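Local coordinates for protein CarG (Serratia, PDB 4O7J) that probably protects Serratia against its own carbapenem antibiotic as an intrinsic resistance protein, and structurally resembles lysozyme inhibitors, at residues V4-K7 and Q12-I15; L38-F43 and Y89-A94; S52-T57 and Y112-S117; V107-Y112 and E152-R157; R138-Q141 and Y147-V150. All blocks are in the same frame, centred on the assembly; numbering follows the deposited sequence.

Interaction 1 of 5, residues V4-K7 and Q12-I15; sequences VTLK and QLDI. With NA (sodium ion), chain C.
Leu-13 joins the two segments through a single methyl group. Its CD1 lies 3.8 Å from Leu-6 CD2, where the two leucine side chains cross at about a right angle, so only the ends of their branches meet. The same carbon is 4.2 Å from Val-4 CG1, in a looser contact in which the side chains slide past each other in opposite directions. With CG of Leu-13 anti to its carbonyl carbon and beside its backbone N (chi1 -59°), the branch reaches between Val-4 and Leu-6 on the facing segment. The bond from CA to CB of Val-4 and of Leu-13 points at the other segment, whereas Leu-6 bridges the gap with the end of its branch. The contact is small, 79 Å² in all, and wholly apolar. Just past Leu-13 the strand gives way to a metal loop. Asp-14 OD1 binds the sodium ion at 2.4 Å, and a water is bound 2.2 Å from the ion. Asn-16 OD1, Asp-18 OD1, Leu-20 O and Asp-22 OD2 also bind it, and the DxNxDG spacing recalls calcium loops of the DxDxDG type. The other carboxylate oxygen, Asp-14 OD2, is hydrogen-bonded to Gly-19 N so that, with OD1 on the sodium ion, both oxygens are held and the carboxylate cannot easily turn. Behind the apolar trio, Tyr-89 packs on both Val-4 and Leu-13, while Leu-6 rests on Leu-26 and Leu-40. A backbone hydrogen bond between Leu-13 and Asp-22 pairs strand 9-13 with strand 22-29, beside the ion.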
# COMPACT_ATOMS: atom_id res chain seq x y z
N VAL A 4 -7.66 11.52 15.24
CA VAL A 4 -8.01 10.17 15.52
C VAL A 4 -6.79 9.46 16.11
O VAL A 4 -5.69 9.63 15.62
CB VAL A 4 -8.51 9.45 14.24
CG1 VAL A 4 -8.64 7.97 14.53
CG2 VAL A 4 -9.83 10.08 13.79
N THR A 5 -6.97 8.73 17.22
CA THR A 5 -5.86 7.99 17.83
C THR A 5 -5.65 6.76 17.02
O THR A 5 -6.56 5.95 16.92
CB THR A 5 -6.24 7.53 19.26
OG1 THR A 5 -6.60 8.67 20.02
CG2 THR A 5 -5.10 6.83 19.98
N LEU A 6 -4.53 6.68 16.31
CA LEU A 6 -4.22 5.41 15.58
C LEU A 6 -3.15 4.66 16.40
O LEU A 6 -2.22 5.29 16.87
CB LEU A 6 -3.71 5.65 14.17
CG LEU A 6 -4.71 6.37 13.25
CD1 LEU A 6 -4.12 6.78 11.91
CD2 LEU A 6 -5.93 5.48 13.00
N LYS A 7 -3.30 3.35 16.49
CA LYS A 7 -2.24 2.42 16.92
C LYS A 7 -1.36 2.06 15.75
O LYS A 7 -1.80 2.12 14.62
CB LYS A 7 -2.88 1.12 17.45
N GLN A 12 -9.15 -0.81 13.10
CA GLN A 12 -10.44 -1.18 12.57
C GLN A 12 -11.43 0.01 12.82
O GLN A 12 -11.88 0.25 13.94
CB GLN A 12 -10.85 -2.48 13.27
CG GLN A 12 -9.67 -3.47 13.45
CD GLN A 12 -8.69 -3.19 14.67
OE1 GLN A 12 -8.69 -2.11 15.35
NE2 GLN A 12 -7.85 -4.20 14.95
N LEU A 13 -11.69 0.79 11.76
CA LEU A 13 -12.48 2.03 11.83
C LEU A 13 -13.43 1.97 10.66
O LEU A 13 -13.01 1.53 9.58
CB LEU A 13 -11.59 3.28 11.62
CG LEU A 13 -10.45 3.47 12.58
CD1 LEU A 13 -9.52 4.61 12.18
CD2 LEU A 13 -10.98 3.64 14.01
N ASP A 14 -14.62 2.55 10.81
CA ASP A 14 -15.61 2.52 9.76
C ASP A 14 -15.57 3.86 9.01
O ASP A 14 -16.20 4.79 9.41
CB ASP A 14 -17.01 2.25 10.29
CG ASP A 14 -18.02 2.12 9.16
OD1 ASP A 14 -17.65 2.07 7.95
OD2 ASP A 14 -19.21 2.19 9.45
N ILE A 15 -14.71 3.94 8.00
CA ILE A 15 -14.29 5.17 7.34
C ILE A 15 -15.44 5.75 6.55
O ILE A 15 -15.55 6.97 6.46
CB ILE A 15 -13.10 4.88 6.34
CG1 ILE A 15 -11.81 4.51 7.10
CG2 ILE A 15 -12.89 6.00 5.35
CD1 ILE A 15 -11.43 5.48 8.19
NA NA C . -16.98 0.66 6.09
O HOH W 1 -17.32 -0.55 4.25

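Interaction 2 of 5, residues L38-F43 and Y89-A94; sequences LGLTFF and YYLVTA
Leu-91 sends one methyl to each of two residues on the facing strand, and both contacts are apolar. The aliphatic one joins Leu-91 CD1 to Leu-40 CD1 at 4.2 Å, with the two side chains sliding past each other in opposite directions. In the aromatic one, Leu-91 CD2 comes within 4.2 Å of Phe-42 CE1, approaching the ring at a slant. CG anti to the backbone N (chi1 -178°) places the fork of Leu-91 where CD1 reaches Leu-40 and CD2 reaches Phe-42, whereas Leu-40 and Phe-42 both turn CG beside their own backbone N. Leu-40 and Phe-42 are two residues apart on one strand and point CB the same way, at Leu-91, whose CB points back. The backbones stay well separated, 10.2 Å at the closest CA pair, Leu-40 and Leu-91, so side chains alone fill the interval. This spacing is that of two beta sheets packed face to face. All three residues are buried, and the centre of the contact lies about 2 Å from the centre of the chain.

Among polar groups, Thr-41 OG1 is hydrogen-bonded to Thr-63 OG1, and Thr-93 OG1 to Asn-80 OD1 of strand 78-85. Thr-41 and Phe-43, alternating with the inward residues, pack on Ile-53 and Ala-27 of the second subunit. The Phe-42 ring also meets Trp-128 edge-to-face. Strand 37-45 pairs with strands 22-29, 51-53 and 64-65, and strand 88-96 runs between strands 78-85 and 107-116.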
# COMPACT_ATOMS: atom_id res chain seq x y z
N LEU A 38 6.54 7.52 7.95
CA LEU A 38 5.24 6.98 8.35
C LEU A 38 4.26 7.09 7.21
O LEU A 38 4.25 8.07 6.45
CB LEU A 38 4.72 7.75 9.54
CG LEU A 38 5.46 7.63 10.86
CD1 LEU A 38 4.65 8.36 11.91
CD2 LEU A 38 5.65 6.19 11.23
N GLY A 39 3.45 6.06 7.08
CA GLY A 39 2.48 5.95 6.03
C GLY A 39 1.14 5.38 6.45
O GLY A 39 1.09 4.49 7.33
N LEU A 40 0.07 5.92 5.87
CA LEU A 40 -1.28 5.39 6.09
C LEU A 40 -1.77 4.67 4.81
O LEU A 40 -1.72 5.25 3.70
CB LEU A 40 -2.23 6.54 6.33
CG LEU A 40 -1.89 7.37 7.54
CD1 LEU A 40 -2.83 8.57 7.63
CD2 LEU A 40 -2.02 6.56 8.81
N THR A 41 -2.31 3.49 4.98
CA THR A 41 -2.90 2.70 3.88
C THR A 41 -4.37 2.37 4.29
O THR A 41 -4.61 1.98 5.44
CB THR A 41 -2.06 1.43 3.61
OG1 THR A 41 -0.66 1.76 3.49
CG2 THR A 41 -2.51 0.78 2.24
N PHE A 42 -5.33 2.62 3.39
CA PHE A 42 -6.77 2.49 3.62
C PHE A 42 -7.36 1.34 2.83
O PHE A 42 -7.18 1.22 1.66
CB PHE A 42 -7.51 3.76 3.27
CG PHE A 42 -7.10 4.98 4.10
CD1 PHE A 42 -6.05 5.76 3.68
CD2 PHE A 42 -7.77 5.30 5.25
CE1 PHE A 42 -5.61 6.82 4.41
CE2 PHE A 42 -7.38 6.39 6.00
CZ PHE A 42 -6.26 7.12 5.60
N PHE A 43 -8.12 0.50 3.53
CA PHE A 43 -8.79 -0.61 2.92
C PHE A 43 -10.24 -0.60 3.35
O PHE A 43 -10.52 -0.86 4.54
CB PHE A 43 -8.17 -1.96 3.33
CG PHE A 43 -6.72 -2.09 3.02
CD1 PHE A 43 -5.78 -1.66 3.90
CD2 PHE A 43 -6.28 -2.78 1.88
CE1 PHE A 43 -4.47 -1.82 3.65
CE2 PHE A 43 -4.94 -2.90 1.60
CZ PHE A 43 -4.02 -2.39 2.47
N TYR A 89 -15.22 10.78 8.60
CA TYR A 89 -13.78 10.94 8.63
C TYR A 89 -13.23 11.83 7.54
O TYR A 89 -13.79 11.86 6.44
CB TYR A 89 -13.10 9.58 8.50
CG TYR A 89 -13.24 8.71 9.75
CD1 TYR A 89 -14.35 7.91 9.96
CD2 TYR A 89 -12.25 8.65 10.67
CE1 TYR A 89 -14.47 7.10 11.12
CE2 TYR A 89 -12.35 7.86 11.80
CZ TYR A 89 -13.48 7.08 12.02
OH TYR A 89 -13.47 6.30 13.16
N TYR A 90 -12.14 12.52 7.87
CA TYR A 90 -11.48 13.47 6.96
C TYR A 90 -10.00 13.26 7.03
O TYR A 90 -9.43 13.07 8.12
CB TYR A 90 -11.76 14.88 7.37
CG TYR A 90 -13.22 15.17 7.46
CD1 TYR A 90 -13.96 15.53 6.32
CD2 TYR A 90 -13.90 14.99 8.65
CE1 TYR A 90 -15.30 15.77 6.42
CE2 TYR A 90 -15.26 15.26 8.73
CZ TYR A 90 -15.93 15.62 7.62
OH TYR A 90 -17.30 15.85 7.63
N LEU A 91 -9.42 13.10 5.90
CA LEU A 91 -7.98 13.01 5.77
C LEU A 91 -7.43 14.39 5.44
O LEU A 91 -7.90 15.01 4.48
CB LEU A 91 -7.65 12.01 4.70
CG LEU A 91 -6.14 11.79 4.52
CD1 LEU A 91 -5.42 11.25 5.76
CD2 LEU A 91 -5.96 10.85 3.34
N VAL A 92 -6.45 14.85 6.16
CA VAL A 92 -5.90 16.18 6.03
C VAL A 92 -4.41 16.12 5.79
O VAL A 92 -3.64 15.60 6.61
CB VAL A 92 -6.19 17.03 7.24
CG1 VAL A 92 -5.72 18.48 6.96
CG2 VAL A 92 -7.70 17.00 7.52
N THR A 93 -4.02 16.60 4.61
CA THR A 93 -2.62 16.64 4.21
C THR A 93 -2.10 18.02 4.55
O THR A 93 -2.65 19.02 4.07
CB THR A 93 -2.39 16.29 2.71
OG1 THR A 93 -2.84 14.96 2.47
CG2 THR A 93 -0.91 16.37 2.33
N ALA A 94 -1.04 18.08 5.36
CA ALA A 94 -0.33 19.35 5.59
C ALA A 94 0.92 19.36 4.71
O ALA A 94 1.76 18.40 4.76
CB ALA A 94 0.06 19.44 7.01

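Interaction 3 of 5, residues S52-T57 and Y112-S117; sequences SIMPVT and YRFKVS
A Met-aromatic contact marks this pairing: the sulfur of Met-54 stands beside the ring of Phe-114 and not over it, with SD 5.1 Å from the ring centroid and 76° off the ring normal. The terminal methyl touches the same ring carbon as the sulfur: Met-54 CE is 3.7 Å and SD 3.8 Å from Phe-114 CE2, the methyl meeting the ring at a slant. A bend at the last torsion of Met-54 (chi3 71°) folds this methyl back against the CD2-CE2 side of the phenyl group. Phe-114 carries its CG anti to the backbone N, which swings the ring across the gap.

Three residues on, Thr-57 rests against Tyr-112, the two side chains sliding past one another. Thr-57 CB and Tyr-112 CE1 are 3.7 Å apart, and OG1 and CG2 also lie against that carbon. The Thr-57 hydroxyl is hydrogen-bonded to Trp-128 O, so it meets the tyrosine by packing alone. Trp-64 adds an edge-to-face contact to the Tyr-112 ring. Segment 52-57 also borders the second subunit, where Ser-52 OG is hydrogen-bonded to Asp-30 OD2 of that subunit. Strand 51-53 and its following loop thus lie over strand 107-116 of the other sheet, as in a beta sandwich.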
# COMPACT_ATOMS: atom_id res chain seq x y z
N SER A 52 -11.15 -3.34 -0.43
CA SER A 52 -10.84 -2.50 -1.55
C SER A 52 -9.77 -1.46 -1.13
O SER A 52 -10.01 -0.60 -0.23
CB SER A 52 -12.13 -1.85 -1.96
OG SER A 52 -12.07 -1.15 -3.20
N ILE A 53 -8.61 -1.50 -1.72
CA ILE A 53 -7.52 -0.60 -1.34
C ILE A 53 -7.76 0.77 -2.00
O ILE A 53 -7.99 0.87 -3.20
CB ILE A 53 -6.12 -1.23 -1.63
CG1 ILE A 53 -4.99 -0.33 -1.08
CG2 ILE A 53 -5.90 -1.46 -3.13
CD1 ILE A 53 -3.58 -0.90 -1.21
N MET A 54 -7.77 1.83 -1.21
CA MET A 54 -7.97 3.14 -1.69
C MET A 54 -6.67 3.74 -2.29
O MET A 54 -5.62 3.64 -1.70
CB MET A 54 -8.50 4.07 -0.57
CG MET A 54 -9.83 3.66 -0.02
SD MET A 54 -10.37 4.82 1.25
CE MET A 54 -10.76 6.25 0.23
N PRO A 55 -6.77 4.35 -3.51
CA PRO A 55 -5.66 5.12 -4.06
C PRO A 55 -5.33 6.40 -3.29
O PRO A 55 -6.18 6.94 -2.51
CB PRO A 55 -6.12 5.42 -5.52
CG PRO A 55 -7.60 5.48 -5.43
CD PRO A 55 -7.99 4.48 -4.34
N VAL A 56 -4.10 6.84 -3.47
CA VAL A 56 -3.68 8.16 -3.02
C VAL A 56 -4.21 9.10 -4.13
O VAL A 56 -4.00 8.85 -5.33
CB VAL A 56 -2.16 8.27 -2.89
CG1 VAL A 56 -1.74 9.71 -2.62
CG2 VAL A 56 -1.68 7.35 -1.74
N THR A 57 -4.85 10.21 -3.74
CA THR A 57 -5.47 11.10 -4.71
C THR A 57 -4.43 11.79 -5.57
O THR A 57 -3.41 12.21 -5.06
CB THR A 57 -6.30 12.15 -3.97
OG1 THR A 57 -7.04 11.46 -2.99
CG2 THR A 57 -7.28 12.84 -4.88
N TYR A 112 -9.61 16.12 2.67
CA TYR A 112 -10.26 15.13 1.80
C TYR A 112 -11.41 14.48 2.54
O TYR A 112 -11.31 14.21 3.74
CB TYR A 112 -9.32 14.02 1.42
CG TYR A 112 -8.14 14.40 0.58
CD1 TYR A 112 -8.27 14.49 -0.82
CD2 TYR A 112 -6.96 14.78 1.15
CE1 TYR A 112 -7.19 14.89 -1.60
CE2 TYR A 112 -5.88 15.17 0.40
CZ TYR A 112 -6.00 15.23 -0.98
OH TYR A 112 -4.95 15.60 -1.72
N ARG A 113 -12.49 14.25 1.81
CA ARG A 113 -13.61 13.53 2.37
C ARG A 113 -13.76 12.23 1.59
O ARG A 113 -13.33 12.10 0.40
CB ARG A 113 -14.88 14.42 2.27
CG ARG A 113 -15.34 14.51 0.84
CD ARG A 113 -16.62 15.26 0.62
NE ARG A 113 -17.08 14.94 -0.74
CZ ARG A 113 -16.56 15.44 -1.86
NH1 ARG A 113 -15.57 16.36 -1.82
NH2 ARG A 113 -17.07 15.04 -3.03
N PHE A 114 -14.43 11.28 2.20
CA PHE A 114 -14.66 10.00 1.60
C PHE A 114 -15.70 10.08 0.48
O PHE A 114 -16.79 10.65 0.69
CB PHE A 114 -15.10 9.03 2.63
CG PHE A 114 -15.19 7.66 2.11
CD1 PHE A 114 -16.36 7.20 1.52
CD2 PHE A 114 -14.07 6.85 2.16
CE1 PHE A 114 -16.41 5.91 0.99
CE2 PHE A 114 -14.10 5.59 1.65
CZ PHE A 114 -15.28 5.12 1.06
N LYS A 115 -15.40 9.48 -0.66
CA LYS A 115 -16.31 9.54 -1.84
C LYS A 115 -16.43 8.19 -2.55
O LYS A 115 -15.42 7.53 -2.90
CB LYS A 115 -15.86 10.59 -2.81
CG LYS A 115 -16.74 10.71 -4.07
CD LYS A 115 -16.34 11.81 -5.00
CE LYS A 115 -17.48 12.10 -5.97
NZ LYS A 115 -16.96 12.82 -7.17
N VAL A 116 -17.67 7.74 -2.71
CA VAL A 116 -17.95 6.52 -3.49
C VAL A 116 -18.45 6.84 -4.88
O VAL A 116 -19.32 7.73 -5.03
CB VAL A 116 -19.01 5.69 -2.79
CG1 VAL A 116 -19.17 4.32 -3.46
CG2 VAL A 116 -18.62 5.50 -1.37
N SER A 117 -17.91 6.18 -5.90
CA SER A 117 -18.25 6.50 -7.31
C SER A 117 -18.63 5.16 -7.93
O SER A 117 -17.80 4.40 -8.33
CB SER A 117 -17.09 7.17 -8.05
OG SER A 117 -16.66 8.42 -7.47

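Interaction 4 of 5, residues V107-Y112 and E152-R157; sequences VSLTIY and EAMLTR
Leu-109 is the first residue of the strand to touch the C-terminal helix, its CD1 packing 3.8 Å from Met-154 SD and slightly farther from the terminal methyl. The two side chains cross at about a right angle. Met-154 reaches the strand with CG anti to its backbone N (chi1 -175°), then bends at chi3, which brings the sulfur and CE across the end of the leucine.

Thr-110 faces the other side of the sheet, and Ile-111, two residues after Leu-109, returns to the helix as the most covered residue of the contact. Its CD1 lies 3.6 Å from Leu-155 CD2 and 4.1 Å from Met-154 SD, wedged between two consecutive helix side chains. The lower part of the isoleucine meets backbone: CG1 is 4.0 Å from Met-154 O, and CG2 is 3.9 Å from Leu-155 O. Strand and helix are therefore close here, 6.5 Å between the CA atoms of Ile-111 and Leu-155. Tyr-112 then turns its CB away, toward the face where Thr-57 and Trp-64 lie.

At the start of the helix, Met-154 N is hydrogen-bonded to OD1 of Asp-151, which directly precedes the helix. Leu-155 also packs on Phe-83 and Ile-85 of strand 78-85, and Met-154 on Val-134. The short helix 152-155 thus packs on part of the outer face of the four-stranded antiparallel sheet, on the side away from the other sheet of the sandwich.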
# COMPACT_ATOMS: atom_id res chain seq x y z
N VAL A 107 2.18 26.79 5.08
CA VAL A 107 1.77 25.42 5.07
C VAL A 107 0.35 25.44 4.56
O VAL A 107 -0.47 26.26 5.06
CB VAL A 107 1.83 24.72 6.48
CG1 VAL A 107 1.24 23.32 6.37
CG2 VAL A 107 3.21 24.69 7.08
N SER A 108 0.00 24.57 3.61
CA SER A 108 -1.36 24.33 3.18
C SER A 108 -1.96 23.11 3.82
O SER A 108 -1.23 22.13 4.10
CB SER A 108 -1.50 24.16 1.66
OG SER A 108 -0.80 23.09 1.16
N LEU A 109 -3.29 23.15 3.99
CA LEU A 109 -4.03 22.01 4.53
C LEU A 109 -5.07 21.62 3.57
O LEU A 109 -5.94 22.45 3.27
CB LEU A 109 -4.63 22.34 5.88
CG LEU A 109 -3.70 22.61 7.06
CD1 LEU A 109 -4.44 23.42 8.12
CD2 LEU A 109 -3.07 21.34 7.65
N THR A 110 -4.92 20.40 3.00
CA THR A 110 -5.84 19.86 1.99
C THR A 110 -6.70 18.86 2.73
O THR A 110 -6.19 17.93 3.38
CB THR A 110 -5.15 19.22 0.81
OG1 THR A 110 -4.23 20.15 0.31
CG2 THR A 110 -6.15 18.80 -0.25
N ILE A 111 -8.00 19.11 2.72
CA ILE A 111 -9.00 18.32 3.40
C ILE A 111 -9.65 17.42 2.39
O ILE A 111 -10.26 17.89 1.37
CB ILE A 111 -10.12 19.25 3.98
CG1 ILE A 111 -9.56 20.44 4.76
CG2 ILE A 111 -11.14 18.44 4.75
CD1 ILE A 111 -8.80 20.08 5.98
N TYR A 112 -9.61 16.12 2.67
CA TYR A 112 -10.26 15.13 1.80
C TYR A 112 -11.41 14.48 2.54
O TYR A 112 -11.31 14.21 3.74
CB TYR A 112 -9.32 14.02 1.42
CG TYR A 112 -8.14 14.40 0.58
CD1 TYR A 112 -8.27 14.49 -0.82
CD2 TYR A 112 -6.96 14.78 1.15
CE1 TYR A 112 -7.19 14.89 -1.60
CE2 TYR A 112 -5.88 15.17 0.40
CZ TYR A 112 -6.00 15.23 -0.98
OH TYR A 112 -4.95 15.60 -1.72
N GLU A 152 -13.48 22.00 13.45
CA GLU A 152 -14.71 21.53 12.85
C GLU A 152 -15.09 22.30 11.58
O GLU A 152 -15.50 21.70 10.53
CB GLU A 152 -15.83 21.47 13.95
CG GLU A 152 -15.91 22.62 14.99
CD GLU A 152 -14.64 22.97 15.82
OE1 GLU A 152 -13.77 22.10 16.15
OE2 GLU A 152 -14.53 24.18 16.20
N ALA A 153 -14.95 23.63 11.63
CA ALA A 153 -15.41 24.46 10.53
C ALA A 153 -14.54 24.31 9.27
O ALA A 153 -15.00 24.47 8.19
CB ALA A 153 -15.42 25.95 10.95
N MET A 154 -13.30 24.02 9.48
CA MET A 154 -12.39 23.75 8.37
C MET A 154 -12.75 22.44 7.68
O MET A 154 -12.57 22.33 6.49
CB MET A 154 -10.94 23.75 8.90
CG MET A 154 -9.90 23.60 7.81
SD MET A 154 -8.27 23.30 8.46
CE MET A 154 -8.01 24.86 9.32
N LEU A 155 -13.22 21.45 8.43
CA LEU A 155 -13.40 20.11 7.89
C LEU A 155 -14.68 19.91 7.12
O LEU A 155 -14.68 19.30 6.06
CB LEU A 155 -13.25 19.03 8.95
CG LEU A 155 -11.89 19.02 9.66
CD1 LEU A 155 -11.91 18.01 10.76
CD2 LEU A 155 -10.76 18.71 8.68
N THR A 156 -15.77 20.47 7.58
CA THR A 156 -17.08 20.12 6.99
C THR A 156 -17.50 21.09 5.87
O THR A 156 -17.16 22.26 5.91
CB THR A 156 -18.14 20.01 8.10
OG1 THR A 156 -18.35 21.29 8.68
CG2 THR A 156 -17.65 19.09 9.20
N ARG A 157 -18.20 20.60 4.84
CA ARG A 157 -18.47 21.40 3.62
C ARG A 157 -19.49 22.51 3.89
O ARG A 157 -19.29 23.64 3.45
CB ARG A 157 -18.98 20.55 2.44
CG ARG A 157 -18.06 19.49 1.85
CD ARG A 157 -18.51 18.05 2.17
NE ARG A 157 -18.47 17.73 3.61
CZ ARG A 157 -18.79 16.55 4.13
NH1 ARG A 157 -18.72 16.40 5.43
NH2 ARG A 157 -19.13 15.53 3.36

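Interaction 5 of 5, residues R138-Q141 and Y147-V150; sequences RSYQ and YQEV
The end of a 3-10 segment, residues 147-149, faces the segment 138-141 across a gap of 8.9 Å between the CA atoms of Arg-138 and Glu-149. Glu-149 spans this gap with an extended chain beyond CG, and its OE2 takes two hydrogen bonds. The Tyr-140 hydroxyl donates the shorter, OH to Glu-149 OE2 2.6 Å, which OE2 receives on its anti lone pair, the side away from OE1. The second bond, Arg-138 N to Glu-149 OE2 at 3.2 Å, falls on the syn lone pair and is bent, 139° at the hydrogen. Tyrosine ring and carboxylate planes are turned 54° apart, with OE2 at the ring edge and near the ring plane.

The other oxygen, Glu-149 OE1, accepts from Gln-137 N, so the carboxylate straddles two consecutive backbone N-H groups and is pinned against rotation. The carboxylate of Glu-149 thus ties the 3-10 segment to the backbone of the chain that leaves strand 126-135, ahead of helix 152-155. Three donors around a single carboxylate would be expected to favour its charged form. The extended Arg-138 side chain runs off from the glutamate, and its NE stays 6.5 Å from Glu-149 OE2, too far for a salt bridge, although CB brushes that oxygen at 3.5 Å.

Gln-148 supplies a looser contact, its OE1 3.9 Å from Tyr-140 CE1 and slanted to the ring, with the amide plane 69° from it. The Tyr-140 ring also packs on Val-107, while Tyr-147 reaches back to strand 88-96 through a hydrogen bond from OH to Val-92 O.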
# COMPACT_ATOMS: atom_id res chain seq x y z
N ARG A 138 -0.43 30.75 10.29
CA ARG A 138 0.87 30.95 10.79
C ARG A 138 1.83 30.17 9.90
O ARG A 138 1.43 29.21 9.22
CB ARG A 138 0.84 30.39 12.21
CG ARG A 138 2.04 30.64 13.03
CD ARG A 138 1.79 30.22 14.47
NE ARG A 138 2.75 30.91 15.32
CZ ARG A 138 2.64 32.18 15.71
NH1 ARG A 138 1.58 32.92 15.35
NH2 ARG A 138 3.58 32.72 16.47
N SER A 139 3.07 30.63 9.87
CA SER A 139 4.15 29.93 9.20
C SER A 139 4.87 29.00 10.22
O SER A 139 4.91 29.29 11.43
CB SER A 139 5.09 30.94 8.58
OG SER A 139 5.73 31.65 9.62
N TYR A 140 5.35 27.85 9.74
CA TYR A 140 5.84 26.77 10.61
C TYR A 140 7.09 26.15 10.03
O TYR A 140 7.26 26.12 8.82
CB TYR A 140 4.79 25.62 10.74
CG TYR A 140 3.48 26.01 11.40
CD1 TYR A 140 3.40 26.17 12.79
CD2 TYR A 140 2.37 26.27 10.65
CE1 TYR A 140 2.19 26.50 13.42
CE2 TYR A 140 1.17 26.59 11.26
CZ TYR A 140 1.09 26.73 12.64
OH TYR A 140 -0.10 27.07 13.19
N GLN A 141 7.90 25.59 10.89
CA GLN A 141 9.05 24.83 10.50
C GLN A 141 8.64 23.42 9.96
O GLN A 141 9.23 22.97 9.00
CB GLN A 141 9.99 24.64 11.67
CG GLN A 141 11.25 23.84 11.36
CD GLN A 141 12.12 24.52 10.36
OE1 GLN A 141 12.59 25.61 10.64
NE2 GLN A 141 12.37 23.88 9.16
N TYR A 147 -1.43 21.37 12.09
CA TYR A 147 -2.66 20.60 12.47
C TYR A 147 -3.27 21.24 13.74
O TYR A 147 -4.43 21.03 14.05
CB TYR A 147 -2.38 19.12 12.76
CG TYR A 147 -2.10 18.32 11.53
CD1 TYR A 147 -3.01 18.28 10.49
CD2 TYR A 147 -0.97 17.59 11.39
CE1 TYR A 147 -2.76 17.64 9.33
CE2 TYR A 147 -0.73 16.90 10.24
CZ TYR A 147 -1.64 16.92 9.21
OH TYR A 147 -1.38 16.16 8.09
N GLN A 148 -2.48 22.04 14.43
CA GLN A 148 -3.02 22.80 15.60
C GLN A 148 -4.14 23.75 15.17
O GLN A 148 -4.96 24.15 16.00
CB GLN A 148 -1.87 23.56 16.25
CG GLN A 148 -0.71 22.61 16.67
CD GLN A 148 0.71 23.19 16.87
OE1 GLN A 148 1.08 24.24 16.34
NE2 GLN A 148 1.53 22.44 17.63
N GLU A 149 -4.20 24.16 13.89
CA GLU A 149 -5.24 25.05 13.42
C GLU A 149 -6.50 24.29 12.92
O GLU A 149 -7.47 24.92 12.53
CB GLU A 149 -4.74 25.94 12.27
CG GLU A 149 -3.47 26.70 12.63
CD GLU A 149 -3.04 27.77 11.59
OE1 GLU A 149 -3.85 28.15 10.74
OE2 GLU A 149 -1.84 28.18 11.62
N VAL A 150 -6.47 22.98 12.88
CA VAL A 150 -7.61 22.30 12.28
C VAL A 150 -8.81 22.36 13.24
O VAL A 150 -8.67 22.19 14.44
CB VAL A 150 -7.34 20.88 11.82
CG1 VAL A 150 -6.37 20.88 10.68
CG2 VAL A 150 -6.90 20.03 12.95

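Overall arrangement
From the N terminus, interaction 1 closes a short loop that leads through strand 9-13 into the metal site. Interaction 2 then opens on strand 37-45, and interaction 3 opens on segment 52-57 before interaction 2 closes at 89-94, so the two cross; both join the two sheets. Interaction 4 opens at 107-112 and crosses interaction 3, with which it shares Tyr-112, and on closing fastens helix 152-155 to strand 107-116. Nested inside that loop, interaction 5 joins two parts of the connection between strand 126-135 and the helix. Interactions 3 and 5, about 25 Å apart between centres, lie on opposite sides of the chain's centre.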